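Local structure of ferric uptake regulation protein (2XIG) at residues 30-35 with 66-71; 75-80 with 89-94. The protein probably acts as a global repressor that uses ferrous iron as cofactor to bind the operators of the genes it controls. The protein carries 2 engineered substitutions. All blocks are in the same frame, centred on the assembly; numbering follows the deposited sequence.

Contact 1. Residues 30-35 with 66-71; sequences EEVVSV and RILNFL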
loop_
_atom_site.group_PDB
_atom_site.type_symbol
_atom_site.label_atom_id
_atom_site.label_comp_id
_atom_site.label_asym_id
_atom_site.label_seq_id
_atom_site.Cartn_x
_atom_site.Cartn_y
_atom_site.Cartn_z
ATOM N N GLU C 30 0.673 -34.218 -10.596
ATOM C CA GLU C 30 -0.706 -34.661 -10.754
ATOM C C GLU C 30 -1.520 -34.317 -9.502
ATOM O O GLU C 30 -2.693 -33.980 -9.590
ATOM C CB GLU C 30 -0.772 -36.175 -11.039
ATOM C CG GLU C 30 -0.052 -36.605 -12.317
ATOM C CD GLU C 30 -0.137 -38.108 -12.586
ATOM O OE1 GLU C 30 0.120 -38.512 -13.740
ATOM O OE2 GLU C 30 -0.457 -38.882 -11.653
ATOM N N GLU C 31 -0.890 -34.398 -8.336
ATOM C CA GLU C 31 -1.585 -34.079 -7.093
ATOM C C GLU C 31 -1.969 -32.593 -7.014
ATOM O O GLU C 31 -3.050 -32.256 -6.537
ATOM C CB GLU C 31 -0.751 -34.488 -5.876
ATOM C CG GLU C 31 -1.559 -34.567 -4.583
ATOM C CD GLU C 31 -2.782 -35.464 -4.715
ATOM O OE1 GLU C 31 -2.709 -36.461 -5.464
ATOM O OE2 GLU C 31 -3.814 -35.177 -4.071
ATOM N N VAL C 32 -1.093 -31.707 -7.486
ATOM C CA VAL C 32 -1.414 -30.277 -7.535
ATOM C C VAL C 32 -2.644 -30.018 -8.417
ATOM O O VAL C 32 -3.548 -29.248 -8.067
ATOM C CB VAL C 32 -0.233 -29.444 -8.072
ATOM C CG1 VAL C 32 -0.679 -28.014 -8.364
ATOM C CG2 VAL C 32 0.922 -29.436 -7.064
ATOM N N VAL C 33 -2.669 -30.655 -9.578
ATOM C CA VAL C 33 -3.813 -30.497 -10.469
ATOM C C VAL C 33 -5.068 -31.008 -9.779
ATOM O O VAL C 33 -6.105 -30.353 -9.819
ATOM C CB VAL C 33 -3.613 -31.233 -11.806
ATOM C CG1 VAL C 33 -4.914 -31.224 -12.625
ATOM C CG2 VAL C 33 -2.483 -30.593 -12.592
ATOM N N SER C 34 -4.963 -32.167 -9.137
ATOM C CA SER C 34 -6.124 -32.793 -8.511
ATOM C C SER C 34 -6.639 -31.974 -7.325
ATOM O O SER C 34 -7.846 -31.820 -7.157
ATOM C CB SER C 34 -5.804 -34.228 -8.086
ATOM O OG SER C 34 -5.417 -35.010 -9.204
ATOM N N VAL C 35 -5.730 -31.450 -6.506
ATOM C CA VAL C 35 -6.147 -30.562 -5.421
ATOM C C VAL C 35 -6.969 -29.387 -5.957
ATOM O O VAL C 35 -8.041 -29.079 -5.433
ATOM C CB VAL C 35 -4.948 -30.054 -4.580
ATOM C CG1 VAL C 35 -5.372 -28.885 -3.704
ATOM C CG2 VAL C 35 -4.381 -31.186 -3.728
ATOM N N ARG C 66 7.377 -24.249 -8.616
ATOM C CA ARG C 66 7.866 -24.701 -9.912
ATOM C C ARG C 66 6.758 -25.404 -10.712
ATOM O O ARG C 66 6.558 -25.125 -11.893
ATOM C CB ARG C 66 9.060 -25.636 -9.732
ATOM C CG ARG C 66 9.623 -26.176 -11.029
ATOM C CD ARG C 66 10.838 -27.075 -10.775
ATOM N NE ARG C 66 11.724 -26.452 -9.801
ATOM C CZ ARG C 66 12.018 -26.962 -8.609
ATOM N NH1 ARG C 66 11.534 -28.139 -8.240
ATOM N NH2 ARG C 66 12.820 -26.297 -7.794
ATOM N N ILE C 67 6.050 -26.316 -10.053
ATOM C CA ILE C 67 4.900 -26.989 -10.651
ATOM C C ILE C 67 3.815 -26.003 -11.095
ATOM O O ILE C 67 3.286 -26.114 -12.210
ATOM C CB ILE C 67 4.299 -28.024 -9.673
ATOM C CG1 ILE C 67 5.216 -29.246 -9.560
ATOM C CG2 ILE C 67 2.886 -28.424 -10.107
ATOM C CD1 ILE C 67 4.805 -30.214 -8.478
ATOM N N LEU C 68 3.479 -25.051 -10.220
ATOM C CA LEU C 68 2.454 -24.060 -10.516
ATOM C C LEU C 68 2.833 -23.224 -11.733
ATOM O O LEU C 68 1.991 -22.933 -12.584
ATOM C CB LEU C 68 2.203 -23.150 -9.303
ATOM C CG LEU C 68 1.445 -23.807 -8.145
ATOM C CD1 LEU C 68 1.385 -22.901 -6.916
ATOM C CD2 LEU C 68 0.040 -24.208 -8.567
ATOM N N ASN C 69 4.100 -22.841 -11.818
ATOM C CA ASN C 69 4.562 -22.052 -12.960
ATOM C C ASN C 69 4.405 -22.794 -14.287
ATOM O O ASN C 69 3.986 -22.213 -15.282
ATOM C CB ASN C 69 6.008 -21.598 -12.762
ATOM C CG ASN C 69 6.140 -20.524 -11.685
ATOM O OD1 ASN C 69 5.248 -19.697 -11.508
ATOM N ND2 ASN C 69 7.258 -20.537 -10.966
ATOM N N PHE C 70 4.748 -24.074 -14.294
ATOM C CA PHE C 70 4.562 -24.896 -15.494
ATOM C C PHE C 70 3.088 -25.042 -15.870
ATOM O O PHE C 70 2.688 -24.794 -17.015
ATOM C CB PHE C 70 5.154 -26.291 -15.305
ATOM C CG PHE C 70 4.882 -27.216 -16.467
ATOM C CD1 PHE C 70 3.785 -28.063 -16.457
ATOM C CD2 PHE C 70 5.705 -27.206 -17.582
ATOM C CE1 PHE C 70 3.525 -28.901 -17.533
ATOM C CE2 PHE C 70 5.449 -28.045 -18.662
ATOM C CZ PHE C 70 4.359 -28.890 -18.635
ATOM N N LEU C 71 2.288 -25.479 -14.904
ATOM C CA LEU C 71 0.871 -25.695 -15.131
ATOM C C LEU C 71 0.195 -24.437 -15.630
ATOM O O LEU C 71 -0.699 -24.497 -16.465
ATOM C CB LEU C 71 0.187 -26.171 -13.846
ATOM C CG LEU C 71 0.561 -27.565 -13.349
ATOM C CD1 LEU C 71 -0.149 -27.816 -12.029
ATOM C CD2 LEU C 71 0.192 -28.655 -14.408
#
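Val32 faces Ile67, Leu68 and Leu71 where helix 27-38 crosses helix 61-73, a helix pair in the winged-helix DNA-binding domain of this Fur protein; by position the second is probably the recognition helix. The axes of the two short segments cross at -70° and come within 10.4 Å, so the helices meet over a compact patch of five buried apolar residues.

Val32 reaches it with both branches. Its CG1, anti to the backbone N (chi1 169°), lies 3.9 Å from Leu68 CD2, the two side chains meeting at about a right angle, and 3.7 Å from Leu71 CD1. The other branch turns toward Ile67, where Val32 CG2 and Ile67 CG2 are 3.8 Å apart and the side chains cross obliquely; the branch methyl of Ile67 makes the nearest approach. Ile52 of helix 45-52 also packs on Val32, and Leu68 reaches Pro45 and Ile48 of that helix, so the third helix of the domain joins the same core.

Leu71 forks against the next residue of helix 27-38: Val33 CG2 sits 3.7 Å from Leu71 CD1 and 3.8 Å from Leu71 CD2, in contact with both methyls.

Contact 2. Residues 75-80 with 89-94; sequences NFISVL and YEIAAK. Engineered in segment 75-80: Ser78 (natural residue Cys). With ZN (zinc ion), chain L.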
loop_
_atom_site.group_PDB
_atom_site.type_symbol
_atom_site.label_atom_id
_atom_site.label_comp_id
_atom_site.label_asym_id
_atom_site.label_seq_id
_atom_site.Cartn_x
_atom_site.Cartn_y
_atom_site.Cartn_z
ATOM N N ASN C 75 -1.468 -23.583 -19.369
ATOM C CA ASN C 75 -2.916 -23.377 -19.299
ATOM C C ASN C 75 -3.733 -24.495 -18.641
ATOM O O ASN C 75 -4.908 -24.679 -18.961
ATOM C CB ASN C 75 -3.480 -23.049 -20.685
ATOM C CG ASN C 75 -2.945 -21.739 -21.237
ATOM O OD1 ASN C 75 -2.223 -21.009 -20.555
ATOM N ND2 ASN C 75 -3.297 -21.435 -22.478
ATOM N N PHE C 76 -3.117 -25.228 -17.718
ATOM C CA PHE C 76 -3.856 -26.218 -16.936
ATOM C C PHE C 76 -4.546 -25.555 -15.744
ATOM O O PHE C 76 -5.531 -26.077 -15.211
ATOM C CB PHE C 76 -2.940 -27.350 -16.463
ATOM C CG PHE C 76 -2.526 -28.292 -17.562
ATOM C CD1 PHE C 76 -3.385 -29.283 -18.000
ATOM C CD2 PHE C 76 -1.286 -28.171 -18.170
ATOM C CE1 PHE C 76 -3.010 -30.147 -19.021
ATOM C CE2 PHE C 76 -0.911 -29.027 -19.187
ATOM C CZ PHE C 76 -1.779 -30.015 -19.616
ATOM N N ILE C 77 -4.007 -24.413 -15.327
ATOM C CA ILE C 77 -4.557 -23.663 -14.203
ATOM C C ILE C 77 -4.535 -22.174 -14.532
ATOM O O ILE C 77 -3.799 -21.751 -15.427
ATOM C CB ILE C 77 -3.771 -23.935 -12.891
ATOM C CG1 ILE C 77 -2.340 -23.392 -12.984
ATOM C CG2 ILE C 77 -3.755 -25.420 -12.572
ATOM C CD1 ILE C 77 -1.492 -23.637 -11.726
ATOM N N SER C 78 -5.350 -21.395 -13.818
ATOM C CA SER C 78 -5.403 -19.944 -13.963
ATOM C C SER C 78 -4.958 -19.306 -12.654
ATOM O O SER C 78 -5.212 -19.856 -11.578
ATOM C CB SER C 78 -6.833 -19.484 -14.248
ATOM O OG SER C 78 -7.472 -20.339 -15.179
ATOM N N VAL C 79 -4.325 -18.140 -12.758
ATOM C CA VAL C 79 -3.899 -17.370 -11.581
ATOM C C VAL C 79 -4.675 -16.051 -11.449
ATOM O O VAL C 79 -4.989 -15.391 -12.443
ATOM C CB VAL C 79 -2.364 -17.099 -11.595
ATOM C CG1 VAL C 79 -1.978 -16.209 -12.773
ATOM C CG2 VAL C 79 -1.903 -16.485 -10.277
ATOM N N LEU C 80 -5.005 -15.695 -10.211
ATOM C CA LEU C 80 -5.649 -14.424 -9.885
ATOM C C LEU C 80 -4.674 -13.697 -8.972
ATOM O O LEU C 80 -4.278 -14.247 -7.954
ATOM C CB LEU C 80 -6.956 -14.681 -9.130
ATOM C CG LEU C 80 -7.791 -13.502 -8.610
ATOM C CD1 LEU C 80 -8.226 -12.584 -9.745
ATOM C CD2 LEU C 80 -8.999 -13.998 -7.821
ATOM N N TYR C 89 -4.777 -19.607 -7.130
ATOM C CA TYR C 89 -4.851 -20.467 -8.311
ATOM C C TYR C 89 -6.138 -21.270 -8.379
ATOM O O TYR C 89 -6.741 -21.603 -7.356
ATOM C CB TYR C 89 -3.657 -21.429 -8.334
ATOM C CG TYR C 89 -2.325 -20.757 -8.584
ATOM C CD1 TYR C 89 -1.796 -20.688 -9.862
ATOM C CD2 TYR C 89 -1.594 -20.189 -7.540
ATOM C CE1 TYR C 89 -0.582 -20.078 -10.101
ATOM C CE2 TYR C 89 -0.382 -19.569 -7.770
ATOM C CZ TYR C 89 0.118 -19.517 -9.052
ATOM O OH TYR C 89 1.320 -18.906 -9.296
ATOM N N GLU C 90 -6.541 -21.605 -9.602
ATOM C CA GLU C 90 -7.707 -22.435 -9.798
ATOM C C GLU C 90 -7.538 -23.242 -11.073
ATOM O O GLU C 90 -6.737 -22.897 -11.951
ATOM C CB GLU C 90 -8.961 -21.574 -9.900
ATOM C CG GLU C 90 -8.873 -20.522 -10.991
ATOM C CD GLU C 90 -10.121 -19.663 -11.068
ATOM O OE1 GLU C 90 -11.233 -20.215 -10.911
ATOM O OE2 GLU C 90 -9.981 -18.438 -11.285
ATOM N N ILE C 91 -8.298 -24.320 -11.170
ATOM C CA ILE C 91 -8.248 -25.172 -12.346
ATOM C C ILE C 91 -8.777 -24.371 -13.544
ATOM O O ILE C 91 -9.717 -23.592 -13.408
ATOM C CB ILE C 91 -9.071 -26.461 -12.096
ATOM C CG1 ILE C 91 -8.694 -27.570 -13.081
ATOM C CG2 ILE C 91 -10.569 -26.159 -12.066
ATOM C CD1 ILE C 91 -7.295 -28.129 -12.877
ATOM N N ALA C 92 -8.148 -24.535 -14.704
ATOM C CA ALA C 92 -8.495 -23.750 -15.886
ATOM C C ALA C 92 -9.799 -24.226 -16.525
ATOM O O ALA C 92 -10.472 -23.461 -17.209
ATOM C CB ALA C 92 -7.362 -23.796 -16.907
ATOM N N ALA C 93 -10.147 -25.487 -16.292
ATOM C CA ALA C 93 -11.326 -26.088 -16.927
ATOM C C ALA C 93 -12.644 -25.680 -16.249
ATOM O O ALA C 93 -13.368 -26.526 -15.720
ATOM C CB ALA C 93 -11.183 -27.601 -16.955
ATOM N N LYS C 94 -12.928 -24.377 -16.274
ATOM C CA LYS C 94 -14.128 -23.777 -15.684
ATOM C C LYS C 94 -14.660 -22.719 -16.648
ATOM O O LYS C 94 -13.888 -22.105 -17.382
ATOM C CB LYS C 94 -13.812 -23.107 -14.324
ATOM C CG LYS C 94 -13.660 -24.061 -13.134
ATOM C CD LYS C 94 -13.037 -23.369 -11.882
ATOM C CE LYS C 94 -13.945 -22.311 -11.264
ATOM N NZ LYS C 94 -13.330 -21.766 -9.974
HETATM ZN ZN ZN L . -11.748 -17.718 -10.566
HETATM O O HOH W 1 -7.699 -27.388 -16.455
HETATM O O HOH W 2 -10.233 -20.833 -14.521
#
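Val79 and Tyr89 lie side by side on one face of the beta hairpin 77-82/86-91, the wing of the winged-helix domain. Val79 CG2 is the bump and the face of the Tyr89 ring receives it: with CG2 anti to the backbone N, it sits 4.0 Å from the centroid and 20° off the normal, a CH-pi contact displaced toward the rim. Ile77 adds a second bump, its CD1 coming obliquely beside Tyr89 CD1 at 3.5 Å. Leu68 and Leu71 of helix 61-73 pack on Ile77, and Leu68 also touches Tyr89, which places Ile77 and Tyr89 between wing and helix.

Ser78, an engineered residue (naturally Cys), and Glu90 form the hydrogen-bonded antiparallel pair. Ser78 N donates to Glu90 O at 2.8 Å and Glu90 N returns the bond to Ser78 O at 3.0 Å. Past the regular pairing the chain turns, and Ala92 fits against the loop backbone: its N donates to Phe76 O at 3.1 Å, while its methyl settles against the carbonyls of Asn75 and Phe76. Ile91 CD1 also reaches Phe76 O. A water bridges Ser78 OG and Ile91 O.

On the Ser78 face, the carboxylate of Glu90, on a chain extended beyond CG, grips a zinc ion unevenly, OE2 at 2.0 Å and OE1 at 2.6 Å; His42, His97 and His99 complete the site. Lys94 NZ meets Glu90 OE1 at 2.8 Å and also pairs with Glu110. OE1 is thus shared between zinc and the Lys94 ammonium, which would compete for its electron density, consistent with the longer zinc bond; OE2 makes the shorter one.

Overall arrangement
Followed from the N terminus, the two contacts come in series. Contact 1 opens on helix 27-38 and closes on helix 61-73, spanning 30 residues that include helix 45-52. Contact 2 begins after three intervening residues and closes the much shorter hairpin turn between strands 77-82 and 86-91, so the two neither nest nor cross. Their centres are 10 Å apart, and they touch directly: Leu71 O and Phe76 N, 2.8 Å apart, make a probable hydrogen bond in the Schellman motif that ends helix 61-73. Helix 61-73 therefore carries one side of contact 1 and also backs the wing, whose Glu90 binds zinc together with His42 of the presumed DNA-binding region and His97 and His99 of the presumed dimerization region.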